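Local coordinates for hypothetical signal peptide protein (Sinorhizobium meliloti, PDB 3PJY) that is of unknown function but belongs to the DUF192 family and may act as a transcription regulator, at residues 8-13 against 20-25. Residues are numbered along the deposited sequence; the frame is centred on the assembly and turned at random. Where two conformers were deposited one is given.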
ATOM      1  N   GLU B   8      -2.929 -10.751  -2.017  0.50 19.09           N
ATOM      2  CA  GLU B   8      -2.524  -9.674  -2.914  0.50 19.72           C
ATOM      3  C   GLU B   8      -2.588  -8.306  -2.254  0.50 17.50           C
ATOM      4  O   GLU B   8      -3.430  -8.061  -1.375  0.50 14.84           O
ATOM      5  CB  GLU B   8      -3.388  -9.646  -4.172  0.50 20.40           C
ATOM      6  CG  GLU B   8      -4.856  -9.388  -3.932  0.50 25.61           C
ATOM      7  CD  GLU B   8      -5.656  -9.301  -5.226  0.50 32.55           C
ATOM      8  OE1 GLU B   8      -6.805  -8.794  -5.178  0.50 21.91           O
ATOM      9  OE2 GLU B   8      -5.135  -9.750  -6.278  0.50 29.55           O
ATOM     10  N   ARG B   9      -1.739  -7.414  -2.769  0.66 18.25           N
ATOM     11  CA  ARG B   9      -1.773  -6.016  -2.407  0.66 17.36           C
ATOM     12  C   ARG B   9      -2.932  -5.360  -3.141  0.66 17.01           C
ATOM     13  O   ARG B   9      -3.120  -5.536  -4.354  0.66 18.03           O
ATOM     14  CB  ARG B   9      -0.412  -5.356  -2.697  0.66 18.87           C
ATOM     15  CG  ARG B   9       0.694  -5.886  -1.814  0.66 26.31           C
ATOM     16  CD  ARG B   9       0.490  -5.396  -0.388  0.66 22.92           C
ATOM     17  NE  ARG B   9       1.104  -4.075  -0.082  0.66 17.25           N
ATOM     18  CZ  ARG B   9       0.964  -3.498   1.104  0.66 19.50           C
ATOM     19  NH1 ARG B   9       0.199  -4.092   2.025  0.66 17.02           N
ATOM     20  NH2 ARG B   9       1.589  -2.354   1.388  0.66 17.59           N
ATOM     21  N   VAL B  10      -3.748  -4.655  -2.370  1.00 16.72           N
ATOM     22  CA  VAL B  10      -4.810  -3.842  -2.921  1.00 15.91           C
ATOM     23  C   VAL B  10      -4.676  -2.459  -2.281  1.00 18.02           C
ATOM     24  O   VAL B  10      -3.944  -2.248  -1.299  1.00 17.25           O
ATOM     25  CB  VAL B  10      -6.192  -4.441  -2.677  1.00 16.36           C
ATOM     26  CG1 VAL B  10      -6.272  -5.801  -3.347  1.00 18.18           C
ATOM     27  CG2 VAL B  10      -6.510  -4.535  -1.179  1.00 15.54           C
ATOM     28  N   ARG B  11      -5.427  -1.522  -2.815  1.00 17.22           N
ATOM     29  CA  ARG B  11      -5.457  -0.205  -2.215  1.00 17.21           C
ATOM     30  C   ARG B  11      -6.809   0.415  -2.256  1.00 18.50           C
ATOM     31  O   ARG B  11      -7.588   0.211  -3.199  1.00 18.55           O
ATOM     32  CB  ARG B  11      -4.466   0.712  -2.842  1.00 19.65           C
ATOM     33  CG  ARG B  11      -4.672   1.018  -4.282  1.00 23.19           C
ATOM     34  CD  ARG B  11      -3.347   1.543  -4.900  1.00 36.36           C
ATOM     35  NE  ARG B  11      -3.560   2.089  -6.259  1.00 43.19           N
ATOM     36  CZ  ARG B  11      -3.634   3.392  -6.591  1.00 52.28           C
ATOM     37  NH1 ARG B  11      -3.472   4.374  -5.685  1.00 46.08           N
ATOM     38  NH2 ARG B  11      -3.843   3.738  -7.866  1.00 43.85           N
ATOM     39  N   LEU B  12      -7.098   1.114  -1.180  1.00 16.75           N
ATOM     40  CA  LEU B  12      -8.290   1.949  -1.089  1.00 15.95           C
ATOM     41  C   LEU B  12      -7.924   3.364  -1.460  1.00 18.98           C
ATOM     42  O   LEU B  12      -6.900   3.873  -1.002  1.00 19.47           O
ATOM     43  CB  LEU B  12      -8.873   1.898   0.328  1.00 17.64           C
ATOM     44  CG  LEU B  12      -9.527   0.616   0.789  1.00 21.81           C
ATOM     45  CD1 LEU B  12      -9.780   0.561   2.308  1.00 24.12           C
ATOM     46  CD2 LEU B  12     -10.862   0.439   0.035  1.00 26.18           C
ATOM     47  N   ILE B  13      -8.714   3.953  -2.370  1.00 17.09           N
ATOM     48  CA  ILE B  13      -8.475   5.300  -2.870  1.00 17.02           C
ATOM     49  C   ILE B  13      -9.719   6.102  -2.513  1.00 18.97           C
ATOM     50  O   ILE B  13     -10.839   5.738  -2.901  1.00 18.65           O
ATOM     51  CB  ILE B  13      -8.245   5.366  -4.363  1.00 19.44           C
ATOM     52  CG1 ILE B  13      -7.109   4.374  -4.747  1.00 22.59           C
ATOM     53  CG2 ILE B  13      -7.887   6.812  -4.762  1.00 21.94           C
ATOM     54  CD1 ILE B  13      -7.170   3.896  -6.195  1.00 33.21           C
ATOM     55  N   HIS B  20      -4.322   4.093   0.379  1.00 17.84           N
ATOM     56  CA  HIS B  20      -3.856   3.250   1.475  1.00 17.44           C
ATOM     57  C   HIS B  20      -3.816   1.788   1.068  1.00 17.25           C
ATOM     58  O   HIS B  20      -4.801   1.245   0.628  1.00 18.13           O
ATOM     59  CB  HIS B  20      -4.721   3.389   2.697  1.00 18.87           C
ATOM     60  CG  HIS B  20      -4.086   2.823   3.932  1.00 22.49           C
ATOM     61  ND1 HIS B  20      -3.341   3.588   4.803  1.00 24.02           N
ATOM     62  CD2 HIS B  20      -4.106   1.562   4.446  1.00 24.43           C
ATOM     63  CE1 HIS B  20      -2.911   2.807   5.788  1.00 28.03           C
ATOM     64  NE2 HIS B  20      -3.381   1.582   5.597  1.00 25.33           N
ATOM     65  N   ASP B  21      -2.669   1.165   1.253  1.00 17.04           N
ATOM     66  CA  ASP B  21      -2.483  -0.210   0.883  1.00 16.15           C
ATOM     67  C   ASP B  21      -2.877  -1.194   1.969  1.00 16.57           C
ATOM     68  O   ASP B  21      -2.686  -0.938   3.185  1.00 18.22           O
ATOM     69  CB  ASP B  21      -1.014  -0.482   0.517  1.00 18.31           C
ATOM     70  CG  ASP B  21      -0.542   0.325  -0.664  1.00 25.61           C
ATOM     71  OD1 ASP B  21      -1.269   0.499  -1.664  1.00 25.25           O
ATOM     72  OD2 ASP B  21       0.604   0.767  -0.633  1.00 28.28           O
ATOM     73  N   LEU B  22      -3.405  -2.318   1.507  1.00 16.16           N
ATOM     74  CA  LEU B  22      -3.780  -3.443   2.327  1.00 15.63           C
ATOM     75  C   LEU B  22      -3.253  -4.720   1.717  1.00 15.57           C
ATOM     76  O   LEU B  22      -3.042  -4.819   0.486  1.00 15.69           O
ATOM     77  CB  LEU B  22      -5.317  -3.578   2.479  1.00 14.51           C
ATOM     78  CG  LEU B  22      -6.097  -2.355   2.929  1.00 15.14           C
ATOM     79  CD1 LEU B  22      -7.614  -2.510   2.615  1.00 17.85           C
ATOM     80  CD2 LEU B  22      -5.853  -2.102   4.416  1.00 16.83           C
ATOM     81  N   THR B  23      -3.100  -5.738   2.555  1.00 16.23           N
ATOM     82  CA  THR B  23      -2.808  -7.095   2.081  1.00 15.97           C
ATOM     83  C   THR B  23      -4.043  -7.910   2.400  1.00 15.88           C
ATOM     84  O   THR B  23      -4.517  -7.908   3.532  1.00 16.19           O
ATOM     85  CB  THR B  23      -1.656  -7.702   2.827  1.00 17.14           C
ATOM     86  OG1 THR B  23      -0.476  -6.950   2.546  1.00 22.24           O
ATOM     87  CG2 THR B  23      -1.437  -9.125   2.334  1.00 20.11           C
ATOM     88  N   VAL B  24      -4.594  -8.549   1.393  1.00 15.75           N
ATOM     89  CA  VAL B  24      -5.789  -9.340   1.557  1.00 14.60           C
ATOM     90  C   VAL B  24      -5.590 -10.785   1.160  1.00 16.53           C
ATOM     91  O   VAL B  24      -4.856 -11.087   0.198  1.00 16.47           O
ATOM     92  CB  VAL B  24      -6.991  -8.769   0.793  1.00 14.42           C
ATOM     93  CG1 VAL B  24      -7.326  -7.348   1.397  1.00 17.30           C
ATOM     94  CG2 VAL B  24      -6.774  -8.659  -0.694  1.00 16.21           C
ATOM     95  N   GLU B  25      -6.256 -11.678   1.905  1.00 13.48           N
ATOM     96  CA  GLU B  25      -6.485 -13.047   1.458  1.00 13.42           C
ATOM     97  C   GLU B  25      -7.698 -13.087   0.573  1.00 14.26           C
ATOM     98  O   GLU B  25      -8.725 -12.467   0.899  1.00 14.36           O
ATOM     99  CB  GLU B  25      -6.682 -13.938   2.665  1.00 15.82           C
ATOM    100  CG  GLU B  25      -5.426 -14.198   3.442  1.00 16.16           C
ATOM    101  CD  GLU B  25      -5.768 -14.744   4.835  1.00 21.73           C
ATOM    102  OE1 GLU B  25      -6.267 -13.969   5.664  1.00 26.36           O
ATOM    103  OE2 GLU B  25      -5.529 -15.888   5.091  1.00 29.46           O
TER
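Val10, Leu12, Leu22 and Val24 form a continuous apolar patch on the face of the two strands that also carries Glu8 and His20. The CG2 methyl of Val10, set between its own backbone N and carbonyl carbon, reaches across to CG1 of Val24 at 3.9 Å and also meets CB of Leu22, the two valines crossing at about a right angle. Further along, Leu12 and Leu22 touch through their CD1 methyls, 3.8 Å apart. Leu124 of strand 123-126 packs on Val10 and Leu12, while Leu50 of strand 47-53 lies against Val24. At the other end of this face Glu8 joins the patch through its aliphatic chain, its CG lying 3.8 Å from CG2 of Val24.

The segments belong to a beta hairpin, strands 6-13 and 19-27, within the mixed sheet of the chain. Glu8-Val24, Val10-Leu22 and Leu12-His20 are its hydrogen-bonded pairs, each closed by two N-H...O bonds. In the non-hydrogen-bonded pairs between them, Arg9 stands opposite Thr23 and Arg11 opposite Asp21.

These four residues occupy the polar face. Bends at chi2 and chi3 (-71° and -88°) fold Arg9 back over strand 19-27, where Arg9 NH1 donates to Thr23 OG1 at 3.0 Å, the oxygen tilted 22° out of the guanidinium plane. Asp21 CB lies over one face of the same guanidinium, toward its rim, 3.3 Å from Arg9 NH2. Asp21 OD2 is 3.8 Å from Arg9 NH2 but well out of that plane, making a long, purely electrostatic salt bridge. Stronger partners come from the second subunit: its Asp46 pairs with Arg9 NE, and His47 and Thr23 of the second subunit hydrogen-bond to Asp21 OD2.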